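Local coordinates for protein TarM (Staphylococcus aureus subsp. aureus 21178, PDB 4X7R) that belongs to the GT-B clan of glycosyltransferases and holds uridine-5'-diphosphate in a pocket built from several parts of its chain, at residues T330-L335 / E442-N447; P418-D423 / N447-K452; E71-I76 / P175-N180. The protein carries 1 engineered substitution. One frame throughout, in Å; residues are numbered along the deposited sequence.

Overall arrangement
Contacts 1 and 2 lie side by side, their centres 9 Å apart, in the half of the GT-B chain built on the six-stranded parallel sheet. They share Asn447 and helix 446-457: contact 1 joins its first turn to the start of helix 333-346, and contact 2 lays its next turns on strand 419-422. Phe422 of contact 2 touches the 442-447 turn, making one continuous layer in the domain whose Lys331 holds uridine-5'-diphosphate. Contact 3 comes first along the chain, about 47 and 52 Å away between centres. On the opposite side of the chain's centre, it ties the ten-stranded antiparallel sheet to helix 69-78, which follows strand 66-68 of the other parallel sheet.

Contact 1 of 3, residues T330-L335 / E442-N447; sequences TKRIDL and ENHNIN. With UDP (uridine-5'-diphosphate), chain E.
Leu335 CD2 meets Ile446 CG2 at 3.9 Å, the side chains crossing at about a right angle where the first turns of helices 333-346 and 446-457 adjoin in a Rossmann-like domain of the GT-B fold. Ile446 carries CG1 between its backbone N and carbonyl carbon (chi1 65°), which turns the CG2 methyl to the leucine. The other leucine methyl, CD1, approaches His444 CD2 obliquely at 4.2 Å and also lies 3.7 Å above the Arg332 guanidinium plane, over its centre. Arg332 NH1 stands at the edge of the His444 ring, 4.3 Å from NE2, too far for a bond. What holds the guanidinium flat against the leucine is Asp334: a side-on, two-nitrogen salt bridge in which NE reaches OD1 through its syn lone pair at 2.8 Å and NH2 reaches OD2 at 2.9 Å. His444 is backed on one face by Asn443 OD1, offset toward the ring's rim, while Asn443 ND2 bonds Gln401. Asn445 closes the type II turn from Glu442 and caps the following helix, its OD1 taking the backbone N of Asp448. On the ligand side, Lys331 bends at chi2 (-69°) toward uridine-5'-diphosphate; its NZ, also salt-bridged to Glu403, donates to O3A at 3.1 Å and to the terminal phosphate oxygen O3B at 3.0 Å.

Contact 2 of 3, residues P418-D423 / N447-K452; sequences PVVAFD and NDMADK
Met449 sets its sulfur over one face of the Phe422 ring, SD lying 4.2 Å from the ring centroid and 26° off the normal, a Met-aromatic contact. The sulfur is displaced toward one side of the ring, with CE1 its nearest carbon at 3.7 Å from SD. The thioether reaches this far because CG stands anti to the backbone N (chi1 -163°) and chi2 is extended; the bend comes only at chi3. Further back on the same chain, Met449 CG packs on Val420 CG1 at 3.6 Å. Strand 419-422 and helix 447-452 run almost exactly antiparallel, at 176° with 9.1 Å between axes, the helix-on-sheet layer of a Rossmann-like domain. Helix 446-457 follows the edge strand 438-441 and covers its neighbour as well; Val420 touches Ile441 on that edge strand. Val420 CG1 is shared with the helix's next turn, where Lys452 CB lies 4.1 Å from it. Beyond CB, the lysine leads away from the strand, bending at chi2 and chi4 to bring NZ within 3.6 Å of Asp448 OD1, a long salt bridge. Met449 also touches Val397 of strand 395-398, Thr399, and Val339 of helix 333-346.

Contact 3 of 3, residues E71-I76 / P175-N180; sequences EYFKQI and PYISRN
Lys74 and Tyr176 mark the closest backbone approach, 6.5 Å from CA to CA, where helix 71-76 passes strand 175-180 at 137° with 8.4 Å between the axes. The Tyr176 ring lies flat against the helix: Lys74 CA sits over its centre, 3.9 Å from the centroid and 13° off the normal, a CH-pi contact. Extended throughout, the lysine side chain continues over the same ring toward the phenol end, with Lys74 CB 3.7 Å from Tyr176 CZ and Lys74 CD 3.8 Å from Tyr176 OH. Its ammonium group passes beyond the ring to a long, weak ion pair with Glu171. At the other end of the ring, Tyr176 CD2 packs against Phe73 CB at 3.9 Å. Phe73 also brings CD2 to within 4.1 Å of Ile177 CD1, these two side chains crossing at about a right angle. Tyr72 CD2 lies over the centre of one face of the Phe73 ring, 3.6 Å above its plane. Two consecutive strand residues, Tyr176 and Ile177, point toward the helix, and both bond through their backbones to Phe168 of strand 163-169; with Tyr176 in a helix-like psi of -22°, this is consistent with a beta bulge. The strand is an inner one of a long antiparallel meander that falls, along the chain, between strands 66-68 and 221-225 of the seven-stranded parallel sheet. Helix 203-214 touches Phe73 through Leu206 and Tyr209, and Val193 of strand 187-193 also touches the Phe73 side chain, while Phe70, one turn before Lys74, packs on Tyr176, Ile177 and Arg179.

Contact 1 of 3, residues T330-L335 / E442-N447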
loop_
_atom_site.group_PDB
_atom_site.type_symbol
_atom_site.label_atom_id
_atom_site.label_comp_id
_atom_site.label_asym_id
_atom_site.label_seq_id
_atom_site.Cartn_x
_atom_site.Cartn_y
_atom_site.Cartn_z
ATOM N N THR A 330 -6.010 -7.580 -11.134
ATOM C CA THR A 330 -5.866 -6.629 -12.258
ATOM C C THR A 330 -4.594 -6.798 -13.081
ATOM O O THR A 330 -4.563 -6.419 -14.250
ATOM C CB THR A 330 -6.105 -5.194 -11.828
ATOM O OG1 THR A 330 -5.126 -4.863 -10.864
ATOM C CG2 THR A 330 -7.491 -4.965 -11.274
ATOM N N LYS A 331 -3.555 -7.404 -12.472
ATOM C CA LYS A 331 -2.262 -7.668 -13.104
ATOM C C LYS A 331 -2.343 -8.830 -14.081
ATOM O O LYS A 331 -1.459 -8.978 -14.931
ATOM C CB LYS A 331 -1.163 -7.886 -12.045
ATOM C CG LYS A 331 -0.997 -6.724 -11.056
ATOM C CD LYS A 331 -0.410 -5.456 -11.678
ATOM C CE LYS A 331 -0.510 -4.325 -10.690
ATOM N NZ LYS A 331 -0.017 -3.045 -11.262
ATOM N N ARG A 332 -3.435 -9.630 -13.997
ATOM C CA ARG A 332 -3.712 -10.777 -14.873
ATOM C C ARG A 332 -2.499 -11.674 -15.088
ATOM O O ARG A 332 -2.117 -11.948 -16.226
ATOM C CB ARG A 332 -4.355 -10.344 -16.214
ATOM C CG ARG A 332 -5.773 -9.785 -16.089
ATOM C CD ARG A 332 -6.807 -10.730 -15.461
ATOM N NE ARG A 332 -6.940 -12.005 -16.174
ATOM C CZ ARG A 332 -7.747 -12.205 -17.207
ATOM N NH1 ARG A 332 -8.487 -11.212 -17.682
ATOM N NH2 ARG A 332 -7.813 -13.397 -17.783
ATOM N N ILE A 333 -1.878 -12.109 -13.971
ATOM C CA ILE A 333 -0.714 -13.002 -13.977
ATOM C C ILE A 333 -1.131 -14.370 -14.554
ATOM O O ILE A 333 -0.292 -15.073 -15.116
ATOM C CB ILE A 333 0.002 -13.036 -12.592
ATOM C CG1 ILE A 333 0.415 -11.597 -12.180
ATOM C CG2 ILE A 333 1.243 -13.947 -12.615
ATOM C CD1 ILE A 333 0.508 -11.317 -10.729
ATOM N N ASP A 334 -2.454 -14.679 -14.524
ATOM C CA ASP A 334 -3.034 -15.889 -15.132
ATOM C C ASP A 334 -2.807 -15.835 -16.634
ATOM O O ASP A 334 -2.463 -16.856 -17.215
ATOM C CB ASP A 334 -4.531 -16.044 -14.790
ATOM C CG ASP A 334 -5.432 -14.900 -15.234
ATOM O OD1 ASP A 334 -5.255 -13.770 -14.723
ATOM O OD2 ASP A 334 -6.357 -15.152 -16.036
ATOM N N LEU A 335 -2.911 -14.620 -17.246
ATOM C CA LEU A 335 -2.651 -14.407 -18.675
ATOM C C LEU A 335 -1.158 -14.514 -18.967
ATOM O O LEU A 335 -0.781 -15.011 -20.023
ATOM C CB LEU A 335 -3.233 -13.081 -19.200
ATOM C CG LEU A 335 -4.755 -13.042 -19.441
ATOM C CD1 LEU A 335 -5.202 -11.659 -19.899
ATOM C CD2 LEU A 335 -5.187 -14.059 -20.488
ATOM N N GLU A 442 -1.928 -5.716 -28.575
ATOM C CA GLU A 442 -3.379 -5.586 -28.566
ATOM C C GLU A 442 -3.881 -6.376 -27.357
ATOM O O GLU A 442 -3.464 -7.522 -27.170
ATOM C CB GLU A 442 -3.960 -6.141 -29.875
ATOM C CG GLU A 442 -5.406 -5.753 -30.122
ATOM C CD GLU A 442 -6.122 -6.562 -31.187
ATOM O OE1 GLU A 442 -5.483 -7.433 -31.823
ATOM O OE2 GLU A 442 -7.336 -6.327 -31.376
ATOM N N ASN A 443 -4.653 -5.715 -26.465
ATOM C CA ASN A 443 -5.175 -6.291 -25.222
ATOM C C ASN A 443 -5.856 -7.646 -25.435
ATOM O O ASN A 443 -6.680 -7.782 -26.347
ATOM C CB ASN A 443 -6.111 -5.312 -24.508
ATOM C CG ASN A 443 -6.510 -5.769 -23.129
ATOM O OD1 ASN A 443 -5.761 -6.445 -22.441
ATOM N ND2 ASN A 443 -7.702 -5.419 -22.693
ATOM N N HIS A 444 -5.475 -8.643 -24.595
ATOM C CA HIS A 444 -5.912 -10.053 -24.584
ATOM C C HIS A 444 -5.177 -10.943 -25.588
ATOM O O HIS A 444 -5.203 -12.163 -25.427
ATOM C CB HIS A 444 -7.440 -10.218 -24.720
ATOM C CG HIS A 444 -8.213 -9.723 -23.539
ATOM N ND1 HIS A 444 -8.860 -8.490 -23.557
ATOM C CD2 HIS A 444 -8.403 -10.302 -22.329
ATOM C CE1 HIS A 444 -9.425 -8.365 -22.365
ATOM N NE2 HIS A 444 -9.177 -9.428 -21.588
ATOM N N ASN A 445 -4.543 -10.352 -26.625
ATOM C CA ASN A 445 -3.831 -11.098 -27.672
ATOM C C ASN A 445 -2.570 -11.806 -27.127
ATOM O O ASN A 445 -1.450 -11.331 -27.323
ATOM C CB ASN A 445 -3.515 -10.193 -28.878
ATOM C CG ASN A 445 -3.250 -10.932 -30.165
ATOM O OD1 ASN A 445 -2.875 -12.109 -30.177
ATOM N ND2 ASN A 445 -3.382 -10.229 -31.287
ATOM N N ILE A 446 -2.778 -12.953 -26.450
ATOM C CA ILE A 446 -1.721 -13.775 -25.847
ATOM C C ILE A 446 -0.734 -14.368 -26.864
ATOM O O ILE A 446 0.440 -14.524 -26.536
ATOM C CB ILE A 446 -2.264 -14.812 -24.815
ATOM C CG1 ILE A 446 -3.177 -15.886 -25.471
ATOM C CG2 ILE A 446 -2.964 -14.096 -23.646
ATOM C CD1 ILE A 446 -3.399 -17.167 -24.637
ATOM N N ASN A 447 -1.201 -14.662 -28.099
ATOM C CA ASN A 447 -0.374 -15.214 -29.175
ATOM C C ASN A 447 0.623 -14.195 -29.716
ATOM O O ASN A 447 1.797 -14.533 -29.895
ATOM C CB ASN A 447 -1.233 -15.776 -30.312
ATOM C CG ASN A 447 -2.154 -16.902 -29.913
ATOM O OD1 ASN A 447 -1.884 -17.681 -28.987
ATOM N ND2 ASN A 447 -3.259 -17.025 -30.635
HETATM N N1 UDP E . 7.438 -3.716 -5.926
HETATM C C2 UDP E . 8.595 -4.071 -5.257
HETATM N N3 UDP E . 8.765 -5.422 -5.063
HETATM C C4 UDP E . 7.905 -6.431 -5.437
HETATM C C5 UDP E . 6.697 -5.986 -6.083
HETATM C C6 UDP E . 6.504 -4.672 -6.305
HETATM O O2 UDP E . 9.416 -3.254 -4.863
HETATM O O4 UDP E . 8.226 -7.616 -5.226
HETATM C "C1'" UDP E . 7.313 -2.292 -6.327
HETATM C "C2'" UDP E . 7.847 -1.988 -7.724
HETATM O "O2'" UDP E . 9.243 -1.742 -7.692
HETATM C "C3'" UDP E . 7.056 -0.729 -8.083
HETATM C "C4'" UDP E . 5.719 -0.952 -7.383
HETATM O "O4'" UDP E . 5.948 -1.936 -6.347
HETATM O "O3'" UDP E . 7.657 0.518 -7.731
HETATM C "C5'" UDP E . 4.600 -1.401 -8.287
HETATM O "O5'" UDP E . 4.198 -0.243 -9.053
HETATM P PA UDP E . 3.118 -0.238 -10.240
HETATM O O1A UDP E . 2.754 1.163 -10.547
HETATM O O2A UDP E . 3.734 -0.932 -11.465
HETATM O O3A UDP E . 1.863 -1.037 -9.761
HETATM P PB UDP E . 0.941 -0.943 -8.451
HETATM O O1B UDP E . 0.795 0.497 -8.034
HETATM O O2B UDP E . 1.563 -1.746 -7.303
HETATM O O3B UDP E . -0.436 -1.483 -8.784
#

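Contact 2 of 3, residues P418-D423 / N447-K452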
loop_
_atom_site.group_PDB
_atom_site.type_symbol
_atom_site.label_atom_id
_atom_site.label_comp_id
_atom_site.label_asym_id
_atom_site.label_seq_id
_atom_site.Cartn_x
_atom_site.Cartn_y
_atom_site.Cartn_z
ATOM N N PRO A 418 13.560 -3.770 -21.911
ATOM C CA PRO A 418 12.353 -3.409 -22.684
ATOM C C PRO A 418 11.100 -4.115 -22.198
ATOM O O PRO A 418 11.173 -5.213 -21.643
ATOM C CB PRO A 418 12.719 -3.772 -24.130
ATOM C CG PRO A 418 13.797 -4.807 -24.016
ATOM C CD PRO A 418 14.532 -4.537 -22.728
ATOM N N VAL A 419 9.958 -3.448 -22.369
ATOM C CA VAL A 419 8.654 -3.957 -21.947
ATOM C C VAL A 419 7.826 -4.446 -23.139
ATOM O O VAL A 419 7.796 -3.799 -24.191
ATOM C CB VAL A 419 7.879 -2.891 -21.125
ATOM C CG1 VAL A 419 6.538 -3.429 -20.639
ATOM C CG2 VAL A 419 8.706 -2.399 -19.946
ATOM N N VAL A 420 7.166 -5.601 -22.949
ATOM C CA VAL A 420 6.159 -6.199 -23.825
ATOM C C VAL A 420 4.857 -6.109 -22.959
ATOM O O VAL A 420 4.732 -6.768 -21.927
ATOM C CB VAL A 420 6.522 -7.625 -24.310
ATOM C CG1 VAL A 420 5.478 -8.141 -25.298
ATOM C CG2 VAL A 420 7.905 -7.639 -24.972
ATOM N N ALA A 421 3.972 -5.173 -23.312
ATOM C CA ALA A 421 2.787 -4.869 -22.542
ATOM C C ALA A 421 1.507 -4.821 -23.349
ATOM O O ALA A 421 1.522 -4.395 -24.503
ATOM C CB ALA A 421 2.977 -3.534 -21.840
ATOM N N PHE A 422 0.375 -5.192 -22.709
ATOM C CA PHE A 422 -0.928 -5.038 -23.337
ATOM C C PHE A 422 -1.213 -3.526 -23.397
ATOM O O PHE A 422 -0.975 -2.836 -22.401
ATOM C CB PHE A 422 -2.032 -5.781 -22.551
ATOM C CG PHE A 422 -2.077 -7.288 -22.711
ATOM C CD1 PHE A 422 -1.717 -7.892 -23.910
ATOM C CD2 PHE A 422 -2.525 -8.100 -21.674
ATOM C CE1 PHE A 422 -1.786 -9.286 -24.066
ATOM C CE2 PHE A 422 -2.595 -9.494 -21.830
ATOM C CZ PHE A 422 -2.231 -10.078 -23.027
ATOM N N ASP A 423 -1.628 -3.005 -24.577
ATOM C CA ASP A 423 -1.948 -1.586 -24.763
ATOM C C ASP A 423 -3.289 -1.306 -24.062
ATOM O O ASP A 423 -4.350 -1.517 -24.649
ATOM C CB ASP A 423 -2.008 -1.203 -26.270
ATOM C CG ASP A 423 -2.023 0.308 -26.515
ATOM O OD1 ASP A 423 -2.246 1.074 -25.545
ATOM O OD2 ASP A 423 -1.819 0.726 -27.668
ATOM N N ASN A 447 -1.201 -14.662 -28.099
ATOM C CA ASN A 447 -0.374 -15.214 -29.175
ATOM C C ASN A 447 0.623 -14.195 -29.716
ATOM O O ASN A 447 1.797 -14.533 -29.895
ATOM C CB ASN A 447 -1.233 -15.776 -30.312
ATOM C CG ASN A 447 -2.154 -16.902 -29.913
ATOM O OD1 ASN A 447 -1.884 -17.681 -28.987
ATOM N ND2 ASN A 447 -3.259 -17.025 -30.635
ATOM N N ASP A 448 0.164 -12.957 -29.988
ATOM C CA ASP A 448 1.051 -11.891 -30.462
ATOM C C ASP A 448 2.034 -11.480 -29.362
ATOM O O ASP A 448 3.172 -11.143 -29.676
ATOM C CB ASP A 448 0.278 -10.676 -30.995
ATOM C CG ASP A 448 1.169 -9.637 -31.667
ATOM O OD1 ASP A 448 1.932 -10.012 -32.590
ATOM O OD2 ASP A 448 1.125 -8.455 -31.253
ATOM N N MET A 449 1.627 -11.563 -28.084
ATOM C CA MET A 449 2.532 -11.240 -26.985
ATOM C C MET A 449 3.616 -12.311 -26.836
ATOM O O MET A 449 4.783 -11.966 -26.624
ATOM C CB MET A 449 1.789 -11.036 -25.674
ATOM C CG MET A 449 2.623 -10.318 -24.667
ATOM S SD MET A 449 1.769 -10.011 -23.121
ATOM C CE MET A 449 2.298 -11.285 -22.294
ATOM N N ALA A 450 3.230 -13.605 -26.965
ATOM C CA ALA A 450 4.156 -14.739 -26.920
ATOM C C ALA A 450 5.169 -14.623 -28.077
ATOM O O ALA A 450 6.362 -14.836 -27.859
ATOM C CB ALA A 450 3.390 -16.051 -27.015
ATOM N N ASP A 451 4.696 -14.205 -29.273
ATOM C CA ASP A 451 5.516 -13.993 -30.471
ATOM C C ASP A 451 6.566 -12.901 -30.267
ATOM O O ASP A 451 7.719 -13.090 -30.658
ATOM C CB ASP A 451 4.636 -13.646 -31.692
ATOM C CG ASP A 451 3.923 -14.822 -32.345
ATOM O OD1 ASP A 451 4.333 -15.988 -32.098
ATOM O OD2 ASP A 451 2.975 -14.579 -33.129
ATOM N N LYS A 452 6.174 -11.769 -29.647
ATOM C CA LYS A 452 7.077 -10.637 -29.409
ATOM C C LYS A 452 8.120 -10.926 -28.345
ATOM O O LYS A 452 9.258 -10.474 -28.481
ATOM C CB LYS A 452 6.317 -9.321 -29.153
ATOM C CG LYS A 452 5.434 -8.892 -30.337
ATOM C CD LYS A 452 6.189 -8.427 -31.577
ATOM C CE LYS A 452 5.294 -8.347 -32.795
ATOM N NZ LYS A 452 4.295 -7.250 -32.697
#

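Contact 3 of 3, residues E71-I76 / P175-N180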
loop_
_atom_site.group_PDB
_atom_site.type_symbol
_atom_site.label_atom_id
_atom_site.label_comp_id
_atom_site.label_asym_id
_atom_site.label_seq_id
_atom_site.Cartn_x
_atom_site.Cartn_y
_atom_site.Cartn_z
ATOM N N GLU A 71 -0.808 7.080 17.013
ATOM C CA GLU A 71 0.520 7.459 17.541
ATOM C C GLU A 71 0.524 8.834 18.181
ATOM O O GLU A 71 1.178 9.015 19.193
ATOM C CB GLU A 71 1.606 7.389 16.443
ATOM C CG GLU A 71 1.902 5.967 15.997
ATOM C CD GLU A 71 2.601 5.073 17.004
ATOM O OE1 GLU A 71 3.477 5.575 17.746
ATOM O OE2 GLU A 71 2.288 3.861 17.034
ATOM N N TYR A 72 -0.200 9.792 17.594
ATOM C CA TYR A 72 -0.320 11.157 18.101
ATOM C C TYR A 72 -0.937 11.156 19.519
ATOM O O TYR A 72 -0.396 11.798 20.417
ATOM C CB TYR A 72 -1.180 11.978 17.130
ATOM C CG TYR A 72 -1.613 13.335 17.645
ATOM C CD1 TYR A 72 -0.725 14.410 17.670
ATOM C CD2 TYR A 72 -2.922 13.559 18.059
ATOM C CE1 TYR A 72 -1.115 15.659 18.162
ATOM C CE2 TYR A 72 -3.330 14.808 18.523
ATOM C CZ TYR A 72 -2.426 15.858 18.569
ATOM O OH TYR A 72 -2.826 17.092 19.019
ATOM N N PHE A 73 -2.076 10.443 19.718
ATOM C CA PHE A 73 -2.708 10.416 21.038
ATOM C C PHE A 73 -1.949 9.520 22.006
ATOM O O PHE A 73 -1.964 9.780 23.203
ATOM C CB PHE A 73 -4.180 9.986 20.931
ATOM C CG PHE A 73 -5.031 10.962 20.156
ATOM C CD1 PHE A 73 -5.331 12.216 20.681
ATOM C CD2 PHE A 73 -5.500 10.644 18.890
ATOM C CE1 PHE A 73 -6.137 13.110 19.975
ATOM C CE2 PHE A 73 -6.289 11.545 18.176
ATOM C CZ PHE A 73 -6.604 12.770 18.725
ATOM N N LYS A 74 -1.279 8.462 21.484
ATOM C CA LYS A 74 -0.471 7.547 22.290
ATOM C C LYS A 74 0.714 8.310 22.891
ATOM O O LYS A 74 1.008 8.137 24.066
ATOM C CB LYS A 74 0.008 6.368 21.428
ATOM C CG LYS A 74 0.843 5.312 22.151
ATOM C CD LYS A 74 1.069 4.159 21.196
ATOM C CE LYS A 74 1.923 3.074 21.780
ATOM N NZ LYS A 74 1.701 1.789 21.071
ATOM N N GLN A 75 1.372 9.168 22.081
ATOM C CA GLN A 75 2.509 9.996 22.482
ATOM C C GLN A 75 2.112 11.002 23.541
ATOM O O GLN A 75 2.857 11.163 24.499
ATOM C CB GLN A 75 3.144 10.667 21.277
ATOM C CG GLN A 75 4.082 9.744 20.492
ATOM C CD GLN A 75 4.382 10.193 19.062
ATOM O OE1 GLN A 75 3.997 11.283 18.598
ATOM N NE2 GLN A 75 5.067 9.332 18.321
ATOM N N ILE A 76 0.921 11.623 23.434
ATOM C CA ILE A 76 0.391 12.551 24.455
ATOM C C ILE A 76 0.175 11.767 25.758
ATOM O O ILE A 76 0.607 12.203 26.811
ATOM C CB ILE A 76 -0.903 13.271 23.971
ATOM C CG1 ILE A 76 -0.583 14.242 22.808
ATOM C CG2 ILE A 76 -1.587 14.031 25.114
ATOM C CD1 ILE A 76 -1.779 14.499 21.856
ATOM N N PRO A 175 -4.744 3.231 29.321
ATOM C CA PRO A 175 -5.673 3.423 28.176
ATOM C C PRO A 175 -5.721 4.872 27.729
ATOM O O PRO A 175 -5.726 5.758 28.585
ATOM C CB PRO A 175 -7.039 2.991 28.725
ATOM C CG PRO A 175 -6.897 3.108 30.229
ATOM C CD PRO A 175 -5.463 2.930 30.583
ATOM N N TYR A 176 -5.753 5.118 26.389
ATOM C CA TYR A 176 -5.759 6.479 25.842
ATOM C C TYR A 176 -6.911 6.746 24.890
ATOM O O TYR A 176 -7.277 7.905 24.679
ATOM C CB TYR A 176 -4.369 6.892 25.254
ATOM C CG TYR A 176 -3.908 6.070 24.064
ATOM C CD1 TYR A 176 -3.277 4.842 24.242
ATOM C CD2 TYR A 176 -4.157 6.492 22.759
ATOM C CE1 TYR A 176 -2.851 4.082 23.156
ATOM C CE2 TYR A 176 -3.750 5.729 21.661
ATOM C CZ TYR A 176 -3.118 4.513 21.868
ATOM O OH TYR A 176 -2.686 3.750 20.812
ATOM N N ILE A 177 -7.482 5.665 24.325
ATOM C CA ILE A 177 -8.628 5.656 23.415
ATOM C C ILE A 177 -9.455 4.403 23.732
ATOM O O ILE A 177 -8.881 3.323 23.906
ATOM C CB ILE A 177 -8.214 5.675 21.892
ATOM C CG1 ILE A 177 -7.637 7.021 21.476
ATOM C CG2 ILE A 177 -9.411 5.322 20.972
ATOM C CD1 ILE A 177 -7.132 7.077 20.071
ATOM N N SER A 178 -10.804 4.555 23.791
ATOM C CA SER A 178 -11.786 3.480 23.957
ATOM C C SER A 178 -12.834 3.743 22.884
ATOM O O SER A 178 -13.095 4.906 22.578
ATOM C CB SER A 178 -12.432 3.489 25.344
ATOM O OG SER A 178 -13.165 4.680 25.546
ATOM N N ARG A 179 -13.358 2.697 22.254
ATOM C CA ARG A 179 -14.314 2.899 21.160
ATOM C C ARG A 179 -15.237 1.733 20.945
ATOM O O ARG A 179 -14.846 0.570 21.155
ATOM C CB ARG A 179 -13.593 3.245 19.838
ATOM C CG ARG A 179 -12.824 2.086 19.220
ATOM C CD ARG A 179 -11.755 2.615 18.292
ATOM N NE ARG A 179 -11.205 1.531 17.483
ATOM C CZ ARG A 179 -10.608 1.709 16.319
ATOM N NH1 ARG A 179 -10.464 2.927 15.823
ATOM N NH2 ARG A 179 -10.144 0.672 15.643
ATOM N N ASN A 180 -16.463 2.049 20.493
ATOM C CA ASN A 180 -17.468 1.032 20.211
ATOM C C ASN A 180 -17.245 0.516 18.830
ATOM O O ASN A 180 -16.843 1.284 17.959
ATOM C CB ASN A 180 -18.886 1.591 20.335
ATOM C CG ASN A 180 -19.243 1.939 21.746
ATOM O OD1 ASN A 180 -19.178 3.081 22.143
ATOM N ND2 ASN A 180 -19.556 0.955 22.552
#